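Local coordinates for YfkN protein (Bacillus subtilis subsp. subtilis, PDB 3GVE), which belongs to the calcineurin-like phosphoesterase family of metal-dependent proteins and carries a manganese and a magnesium ion side by side in its metal centre, at residues Ile219-Phe233 against Glu258-Ile272. Residues are numbered along the deposited sequence; the frame is centred on the assembly and turned at random. Where two conformers were deposited one is given.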
ATOM      1  N   ILE A 219     -17.226  -5.861  -5.218  1.00  8.11           N
ATOM      2  CA  ILE A 219     -18.605  -5.530  -5.540  1.00  8.58           C
ATOM      3  C   ILE A 219     -18.633  -4.486  -6.638  1.00  9.40           C
ATOM      4  O   ILE A 219     -17.927  -3.500  -6.559  1.00 12.03           O
ATOM      5  CB  ILE A 219     -19.335  -4.941  -4.286  1.00  9.81           C
ATOM      6  CG1 ILE A 219     -19.407  -5.975  -3.155  1.00 10.54           C
ATOM      7  CG2 ILE A 219     -20.708  -4.395  -4.663  1.00 11.83           C
ATOM      8  CD1 ILE A 219     -19.669  -5.384  -1.767  1.00 11.44           C
ATOM      9  N   GLU A 220     -19.458  -4.733  -7.649  1.00  9.38           N
ATOM     10  CA  GLU A 220     -19.858  -3.709  -8.604  1.00  9.13           C
ATOM     11  C   GLU A 220     -21.372  -3.576  -8.499  1.00  9.18           C
ATOM     12  O   GLU A 220     -22.047  -4.421  -7.965  1.00 10.18           O
ATOM     13  CB  GLU A 220     -19.429  -4.070 -10.031  1.00  9.94           C
ATOM     14  CG  GLU A 220     -17.898  -4.203 -10.225  1.00 11.60           C
ATOM     15  CD  GLU A 220     -17.135  -2.899 -10.002  1.00 15.10           C
ATOM     16  OE1 GLU A 220     -17.733  -1.824  -9.949  1.00 16.64           O
ATOM     17  OE2 GLU A 220     -15.904  -2.953  -9.884  1.00 18.62           O
ATOM     18  N   LYS A 221     -21.881  -2.457  -8.986  1.00  9.89           N
ATOM     19  CA  LYS A 221     -23.290  -2.109  -8.806  1.00  9.71           C
ATOM     20  C   LYS A 221     -24.258  -2.772  -9.780  1.00  9.41           C
ATOM     21  O   LYS A 221     -25.450  -2.761  -9.543  1.00 11.15           O
ATOM     22  CB  LYS A 221     -23.477  -0.595  -8.896  1.00 10.85           C
ATOM     23  CG  LYS A 221     -22.875   0.173  -7.711  1.00 13.26           C
ATOM     24  CD  LYS A 221     -22.959   1.652  -8.022  1.00 17.62           C
ATOM     25  CE  LYS A 221     -22.590   2.556  -6.891  1.00 22.62           C
ATOM     26  NZ  LYS A 221     -22.865   3.968  -7.328  1.00 25.92           N
ATOM     27  N   GLN A 222     -23.734  -3.326 -10.870  1.00  9.09           N
ATOM     28  CA  GLN A 222     -24.562  -3.954 -11.896  1.00 10.01           C
ATOM     29  C   GLN A 222     -23.945  -5.265 -12.389  1.00  9.84           C
ATOM     30  O   GLN A 222     -22.775  -5.551 -12.115  1.00 10.14           O
ATOM     31  CB  GLN A 222     -24.749  -2.983 -13.074  1.00 11.15           C
ATOM     32  CG  GLN A 222     -25.615  -1.759 -12.729  1.00 11.82           C
ATOM     33  CD  GLN A 222     -24.786  -0.561 -12.310  1.00 11.97           C
ATOM     34  OE1 GLN A 222     -23.590  -0.537 -12.502  1.00 12.75           O
ATOM     35  NE2 GLN A 222     -25.441   0.434 -11.709  1.00 11.86           N
ATOM     36  N   ALA A 223     -24.741  -6.050 -13.123  1.00 10.49           N
ATOM     37  CA  ALA A 223     -24.289  -7.356 -13.586  1.00 10.15           C
ATOM     38  C   ALA A 223     -23.065  -7.275 -14.472  1.00 10.02           C
ATOM     39  O   ALA A 223     -22.838  -6.317 -15.199  1.00 10.65           O
ATOM     40  CB  ALA A 223     -25.420  -8.086 -14.328  1.00 10.53           C
ATOM     41  N   GLN A 224     -22.265  -8.314 -14.364  1.00  9.80           N
ATOM     42  CA  GLN A 224     -21.136  -8.524 -15.236  1.00 10.57           C
ATOM     43  C   GLN A 224     -21.234  -9.955 -15.780  1.00 11.84           C
ATOM     44  O   GLN A 224     -22.083 -10.716 -15.388  1.00 14.31           O
ATOM     45  CB  GLN A 224     -19.824  -8.328 -14.472  1.00 10.29           C
ATOM     46  CG  GLN A 224     -19.510  -6.895 -14.090  1.00 10.80           C
ATOM     47  CD  GLN A 224     -18.288  -6.829 -13.199  1.00 11.85           C
ATOM     48  OE1 GLN A 224     -18.381  -7.026 -12.004  1.00 14.41           O
ATOM     49  NE2 GLN A 224     -17.148  -6.601 -13.779  1.00 13.08           N
ATOM     50  N   SER A 225     -20.343 -10.294 -16.689  1.00 13.02           N
ATOM     51  CA  SER A 225     -20.315 -11.617 -17.285  1.00 14.24           C
ATOM     52  C   SER A 225     -19.185 -12.459 -16.734  1.00 12.52           C
ATOM     53  O   SER A 225     -18.492 -12.078 -15.816  1.00 13.17           O
ATOM     54  CB  SER A 225     -20.190 -11.490 -18.800  1.00 16.87           C
ATOM     55  OG  SER A 225     -21.420 -11.062 -19.326  1.00 20.24           O
ATOM     56  N   SER A 226     -19.008 -13.642 -17.290  0.50 13.31           N
ATOM     57  CA  SER A 226     -18.026 -14.570 -16.736  0.50 14.58           C
ATOM     58  C   SER A 226     -16.599 -14.020 -16.796  0.50 13.97           C
ATOM     59  O   SER A 226     -16.256 -13.300 -17.719  0.50 14.77           O
ATOM     60  CB  SER A 226     -18.108 -15.916 -17.465  0.50 17.50           C
ATOM     61  OG  SER A 226     -17.973 -15.746 -18.853  0.50 20.82           O
ATOM     62  N   GLY A 227     -15.787 -14.359 -15.807  1.00 13.84           N
ATOM     63  CA  GLY A 227     -14.396 -13.949 -15.771  1.00 13.39           C
ATOM     64  C   GLY A 227     -14.162 -12.657 -15.012  1.00 12.54           C
ATOM     65  O   GLY A 227     -13.034 -12.195 -14.902  1.00 14.15           O
ATOM     66  N   ALA A 228     -15.240 -12.056 -14.513  1.00 11.17           N
ATOM     67  CA  ALA A 228     -15.147 -10.793 -13.777  1.00 11.06           C
ATOM     68  C   ALA A 228     -14.275 -10.904 -12.528  1.00 10.54           C
ATOM     69  O   ALA A 228     -14.337 -11.881 -11.797  1.00 11.36           O
ATOM     70  CB  ALA A 228     -16.517 -10.309 -13.402  1.00 11.31           C
ATOM     71  N   GLU A 229     -13.475  -9.871 -12.311  1.00  9.87           N
ATOM     72  CA  GLU A 229     -12.604  -9.773 -11.151  1.00  9.70           C
ATOM     73  C   GLU A 229     -13.381  -9.579  -9.849  1.00  9.09           C
ATOM     74  O   GLU A 229     -13.034 -10.169  -8.829  1.00  9.65           O
ATOM     75  CB  GLU A 229     -11.633  -8.606 -11.359  1.00 10.59           C
ATOM     76  CG  GLU A 229     -10.610  -8.409 -10.233  1.00 11.33           C
ATOM     77  CD  GLU A 229      -9.570  -7.336 -10.526  1.00 12.40           C
ATOM     78  OE1 GLU A 229      -9.426  -6.956 -11.699  1.00 15.51           O
ATOM     79  OE2 GLU A 229      -8.903  -6.884  -9.593  1.00 11.46           O
ATOM     80  N   ASN A 230     -14.409  -8.731  -9.906  1.00  8.84           N
ATOM     81  CA  ASN A 230     -15.194  -8.318  -8.745  1.00  8.79           C
ATOM     82  C   ASN A 230     -16.649  -8.743  -8.928  1.00  8.76           C
ATOM     83  O   ASN A 230     -17.453  -8.014  -9.457  1.00  9.79           O
ATOM     84  CB  ASN A 230     -15.040  -6.803  -8.533  1.00  9.12           C
ATOM     85  CG  ASN A 230     -13.643  -6.442  -8.050  1.00  9.82           C
ATOM     86  OD1 ASN A 230     -13.203  -6.910  -7.017  1.00 10.58           O
ATOM     87  ND2 ASN A 230     -12.944  -5.611  -8.811  1.00 10.52           N
ATOM     88  N   ALA A 231     -16.939  -9.946  -8.468  1.00  8.63           N
ATOM     89  CA  ALA A 231     -18.121 -10.684  -8.874  1.00  9.23           C
ATOM     90  C   ALA A 231     -19.208 -10.871  -7.823  1.00  8.60           C
ATOM     91  O   ALA A 231     -20.105 -11.651  -8.043  1.00  9.27           O
ATOM     92  CB  ALA A 231     -17.694 -12.070  -9.421  1.00  9.82           C
ATOM     93  N   VAL A 232     -19.121 -10.183  -6.689  1.00  8.20           N
ATOM     94  CA  VAL A 232     -20.102 -10.390  -5.619  1.00  8.60           C
ATOM     95  C   VAL A 232     -21.563 -10.148  -6.050  1.00  8.54           C
ATOM     96  O   VAL A 232     -22.451 -10.881  -5.672  1.00  8.84           O
ATOM     97  CB  VAL A 232     -19.764  -9.563  -4.366  1.00  9.73           C
ATOM     98  CG1 VAL A 232     -20.957  -9.584  -3.387  1.00  9.90           C
ATOM     99  CG2 VAL A 232     -18.506 -10.137  -3.688  1.00 11.05           C
ATOM    100  N   PHE A 233     -21.803  -9.102  -6.828  1.00  8.36           N
ATOM    101  CA  PHE A 233     -23.172  -8.832  -7.282  1.00  8.83           C
ATOM    102  C   PHE A 233     -23.716 -10.032  -8.058  1.00  8.25           C
ATOM    103  O   PHE A 233     -24.848 -10.412  -7.901  1.00  9.13           O
ATOM    104  CB  PHE A 233     -23.212  -7.572  -8.148  1.00  9.11           C
ATOM    105  CG  PHE A 233     -24.593  -7.199  -8.612  1.00  9.14           C
ATOM    106  CD1 PHE A 233     -25.407  -6.374  -7.855  1.00 10.31           C
ATOM    107  CD2 PHE A 233     -25.061  -7.668  -9.822  1.00  9.79           C
ATOM    108  CE1 PHE A 233     -26.691  -6.024  -8.315  1.00 11.52           C
ATOM    109  CE2 PHE A 233     -26.336  -7.320 -10.282  1.00 10.71           C
ATOM    110  CZ  PHE A 233     -27.142  -6.498  -9.528  1.00 11.69           C
ATOM    111  N   GLU A 258     -23.009   4.719  -0.383  0.50 16.44           N
ATOM    112  CA  GLU A 258     -22.901   4.821  -1.808  0.50 17.63           C
ATOM    113  C   GLU A 258     -23.868   3.854  -2.542  0.50 15.85           C
ATOM    114  O   GLU A 258     -24.318   4.115  -3.648  0.50 17.14           O
ATOM    115  CB  GLU A 258     -21.455   4.536  -2.149  0.50 21.25           C
ATOM    116  CG  GLU A 258     -21.170   4.297  -3.551  0.50 24.41           C
ATOM    117  CD  GLU A 258     -19.765   3.853  -3.717  0.50 27.53           C
ATOM    118  OE1 GLU A 258     -19.032   3.696  -2.705  0.50 28.41           O
ATOM    119  OE2 GLU A 258     -19.386   3.697  -4.863  0.50 28.97           O
ATOM    120  N   TYR A 259     -24.210   2.742  -1.904  1.00 13.19           N
ATOM    121  CA  TYR A 259     -25.037   1.719  -2.558  1.00 11.36           C
ATOM    122  C   TYR A 259     -26.543   1.916  -2.392  1.00 10.48           C
ATOM    123  O   TYR A 259     -27.343   1.199  -2.953  1.00 11.15           O
ATOM    124  CB  TYR A 259     -24.626   0.322  -2.082  1.00 10.84           C
ATOM    125  CG  TYR A 259     -23.211   0.006  -2.465  1.00 11.12           C
ATOM    126  CD1 TYR A 259     -22.900  -0.476  -3.721  1.00 12.85           C
ATOM    127  CD2 TYR A 259     -22.185   0.197  -1.567  1.00 12.48           C
ATOM    128  CE1 TYR A 259     -21.595  -0.768  -4.053  1.00 13.71           C
ATOM    129  CE2 TYR A 259     -20.888  -0.067  -1.908  1.00 13.53           C
ATOM    130  CZ  TYR A 259     -20.597  -0.552  -3.134  1.00 14.10           C
ATOM    131  OH  TYR A 259     -19.301  -0.830  -3.457  1.00 16.48           O
ATOM    132  N   ALA A 260     -26.912   2.921  -1.626  1.00 11.26           N
ATOM    133  CA  ALA A 260     -28.344   3.213  -1.406  1.00 11.83           C
ATOM    134  C   ALA A 260     -28.983   3.623  -2.741  1.00 12.51           C
ATOM    135  O   ALA A 260     -28.482   4.517  -3.369  1.00 14.50           O
ATOM    136  CB  ALA A 260     -28.475   4.336  -0.392  1.00 13.39           C
ATOM    137  N   GLY A 261     -30.086   2.992  -3.104  1.00 11.73           N
ATOM    138  CA  GLY A 261     -30.750   3.326  -4.345  1.00 10.91           C
ATOM    139  C   GLY A 261     -30.326   2.494  -5.547  1.00 10.56           C
ATOM    140  O   GLY A 261     -30.918   2.566  -6.618  1.00 12.30           O
ATOM    141  N   VAL A 262     -29.281   1.694  -5.358  1.00  9.92           N
ATOM    142  CA  VAL A 262     -28.849   0.737  -6.383  1.00  9.84           C
ATOM    143  C   VAL A 262     -29.734  -0.504  -6.304  1.00  9.79           C
ATOM    144  O   VAL A 262     -29.906  -1.089  -5.248  1.00  9.68           O
ATOM    145  CB  VAL A 262     -27.354   0.338  -6.221  1.00 10.79           C
ATOM    146  CG1 VAL A 262     -26.918  -0.629  -7.353  1.00 10.93           C
ATOM    147  CG2 VAL A 262     -26.455   1.596  -6.196  1.00 12.64           C
ATOM    148  N   ALA A 263     -30.312  -0.893  -7.433  1.00 10.23           N
ATOM    149  CA  ALA A 263     -31.193  -2.051  -7.459  1.00 10.23           C
ATOM    150  C   ALA A 263     -30.508  -3.278  -6.850  1.00  9.68           C
ATOM    151  O   ALA A 263     -29.364  -3.549  -7.131  1.00 10.22           O
ATOM    152  CB  ALA A 263     -31.650  -2.354  -8.885  1.00 11.14           C
ATOM    153  N   GLN A 264     -31.250  -3.978  -6.004  1.00 10.63           N
ATOM    154  CA  GLN A 264     -30.810  -5.212  -5.350  1.00 11.05           C
ATOM    155  C   GLN A 264     -30.114  -4.974  -4.015  1.00  9.75           C
ATOM    156  O   GLN A 264     -29.965  -5.884  -3.237  1.00 11.07           O
ATOM    157  CB  GLN A 264     -29.898  -6.043  -6.266  1.00 14.29           C
ATOM    158  CG  GLN A 264     -30.605  -6.611  -7.460  1.00 18.19           C
ATOM    159  CD  GLN A 264     -31.826  -7.336  -7.000  1.00 24.52           C
ATOM    160  OE1 GLN A 264     -31.735  -8.283  -6.247  1.00 26.04           O
ATOM    161  NE2 GLN A 264     -32.972  -6.832  -7.363  1.00 27.13           N
ATOM    162  N   PHE A 265     -29.685  -3.742  -3.768  1.00  9.27           N
ATOM    163  CA  PHE A 265     -28.970  -3.402  -2.545  1.00  8.85           C
ATOM    164  C   PHE A 265     -29.921  -2.898  -1.451  1.00  9.79           C
ATOM    165  O   PHE A 265     -30.834  -2.155  -1.712  1.00 11.56           O
ATOM    166  CB  PHE A 265     -27.903  -2.333  -2.834  1.00  9.38           C
ATOM    167  CG  PHE A 265     -26.708  -2.848  -3.623  1.00  9.00           C
ATOM    168  CD1 PHE A 265     -25.515  -3.172  -2.987  1.00  9.14           C
ATOM    169  CD2 PHE A 265     -26.784  -3.001  -4.994  1.00  9.54           C
ATOM    170  CE1 PHE A 265     -24.423  -3.628  -3.703  1.00 10.22           C
ATOM    171  CE2 PHE A 265     -25.688  -3.480  -5.724  1.00 10.08           C
ATOM    172  CZ  PHE A 265     -24.497  -3.785  -5.069  1.00  9.85           C
ATOM    173  N   ASN A 266     -29.671  -3.316  -0.221  1.00  9.95           N
ATOM    174  CA  ASN A 266     -30.310  -2.754   0.964  1.00 10.80           C
ATOM    175  C   ASN A 266     -29.202  -2.395   1.968  1.00 10.28           C
ATOM    176  O   ASN A 266     -28.625  -3.254   2.617  1.00 10.09           O
ATOM    177  CB  ASN A 266     -31.316  -3.742   1.552  1.00 11.88           C
ATOM    178  CG  ASN A 266     -32.112  -3.152   2.709  1.00 13.12           C
ATOM    179  OD1 ASN A 266     -31.596  -2.379   3.478  1.00 13.35           O
ATOM    180  ND2 ASN A 266     -33.370  -3.534   2.821  1.00 15.34           N
ATOM    181  N   VAL A 267     -28.894  -1.107   2.053  1.00 10.77           N
ATOM    182  CA  VAL A 267     -27.843  -0.605   2.920  1.00 12.44           C
ATOM    183  C   VAL A 267     -28.143  -0.777   4.389  1.00 12.99           C
ATOM    184  O   VAL A 267     -27.282  -1.181   5.137  1.00 13.45           O
ATOM    185  CB  VAL A 267     -27.403   0.837   2.558  1.00 14.16           C
ATOM    186  CG1 VAL A 267     -26.371   1.326   3.533  1.00 15.10           C
ATOM    187  CG2 VAL A 267     -26.940   0.920   1.084  1.00 15.25           C
ATOM    188  N   GLU A 268     -29.377  -0.497   4.767  0.50 13.96           N
ATOM    189  CA  GLU A 268     -29.769  -0.622   6.157  0.50 15.71           C
ATOM    190  C   GLU A 268     -29.557  -2.056   6.630  0.50 14.33           C
ATOM    191  O   GLU A 268     -29.014  -2.271   7.696  0.50 15.28           O
ATOM    192  CB  GLU A 268     -31.221  -0.168   6.344  0.50 20.59           C
ATOM    193  CG  GLU A 268     -31.463   1.317   5.993  0.50 27.20           C
ATOM    194  CD  GLU A 268     -30.537   2.248   6.765  0.50 32.43           C
ATOM    195  OE1 GLU A 268     -29.690   2.921   6.159  0.50 34.00           O
ATOM    196  OE2 GLU A 268     -30.639   2.293   7.997  0.50 34.56           O
ATOM    197  N   LYS A 269     -29.945  -3.037   5.818  1.00 12.85           N
ATOM    198  CA  LYS A 269     -29.782  -4.441   6.224  1.00 12.95           C
ATOM    199  C   LYS A 269     -28.437  -5.031   5.843  1.00 11.19           C
ATOM    200  O   LYS A 269     -28.108  -6.120   6.325  1.00 11.71           O
ATOM    201  CB  LYS A 269     -30.913  -5.284   5.688  1.00 15.07           C
ATOM    202  CG  LYS A 269     -32.298  -4.816   6.202  1.00 18.30           C
ATOM    203  CD  LYS A 269     -33.307  -5.802   5.762  1.00 22.48           C
ATOM    204  CE  LYS A 269     -33.326  -7.078   6.663  1.00 27.08           C
ATOM    205  NZ  LYS A 269     -34.041  -6.969   7.947  1.00 29.87           N
ATOM    206  N   GLY A 270     -27.674  -4.349   5.010  1.00  9.10           N
ATOM    207  CA  GLY A 270     -26.414  -4.874   4.483  1.00  9.43           C
ATOM    208  C   GLY A 270     -26.601  -6.078   3.634  1.00  8.93           C
ATOM    209  O   GLY A 270     -25.895  -7.101   3.860  1.00  9.83           O
ATOM    210  N   THR A 271     -27.497  -6.046   2.671  1.00  9.21           N
ATOM    211  CA  THR A 271     -27.770  -7.186   1.785  1.00  9.57           C
ATOM    212  C   THR A 271     -27.683  -6.885   0.297  1.00  8.99           C
ATOM    213  O   THR A 271     -27.930  -5.742  -0.097  1.00  9.59           O
ATOM    214  CB  THR A 271     -29.191  -7.830   2.118  1.00  9.90           C
ATOM    215  OG1 THR A 271     -30.172  -6.825   1.897  1.00 10.88           O
ATOM    216  CG2 THR A 271     -29.306  -8.377   3.497  1.00 10.68           C
ATOM    217  N   ILE A 272     -27.411  -7.902  -0.486  1.00  8.50           N
ATOM    218  CA  ILE A 272     -27.485  -7.791  -1.932  1.00  8.84           C
ATOM    219  C   ILE A 272     -28.355  -8.970  -2.362  1.00  9.03           C
ATOM    220  O   ILE A 272     -28.053 -10.109  -2.054  1.00  8.94           O
ATOM    221  CB  ILE A 272     -26.087  -7.852  -2.601  1.00  9.54           C
ATOM    222  CG1 ILE A 272     -25.137  -6.811  -1.984  1.00 10.66           C
ATOM    223  CG2 ILE A 272     -26.226  -7.661  -4.129  1.00 10.88           C
ATOM    224  CD1 ILE A 272     -23.740  -6.830  -2.586  1.00 11.43           C
TER
HETATM  225  O   HOH W   1     -18.684  -0.998  -5.888  1.00 29.68           O
HETATM  226  O   HOH W   2     -28.143  -2.871  -9.552  1.00 10.84           O
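Phe-233 has CG anti to its own N (chi1 -178°), while Phe-265 has CG anti to the carbonyl carbon (chi1 -72°); these torsions bring the two rings together at their margins, neither stacked on the other, with Phe-233 CD1 3.6 Å from Phe-265 CE2 and the planes 21° apart. The contact joins the loop 219-231 and the first turn of helix 232-238 of the calcineurin-like phosphoesterase fold to two successive type II turns, Tyr-259 to Val-262 and Val-262 to Phe-265, which lead into the short antiparallel hairpin 265-266/271-272. Ile-272 turns CG2 to Phe-233 CD1 and CD1 to Val-232 CG1. Ile-219 CG2 touches two rings, 3.8 Å from Tyr-259 CE1 and 3.9 Å from Phe-265 CZ, and lies at the edge of the Phe-265 ring. Lys-221 runs extended past Tyr-259 and across Val-262, whose CG1 packs 3.8 Å from Lys-221 CB. Lys-221 NZ is 4.3 Å from Glu-258 OE2, too far for a salt bridge, and hydrogen-bonds instead to Arg-340 O of the second subunit. No direct hydrogen bond crosses between the segments, but water does: one molecule links Ile-219 O to Tyr-259 OH, and another donates to both Lys-221 O, at 2.7 Å, and Ala-263 O, at 2.8 Å.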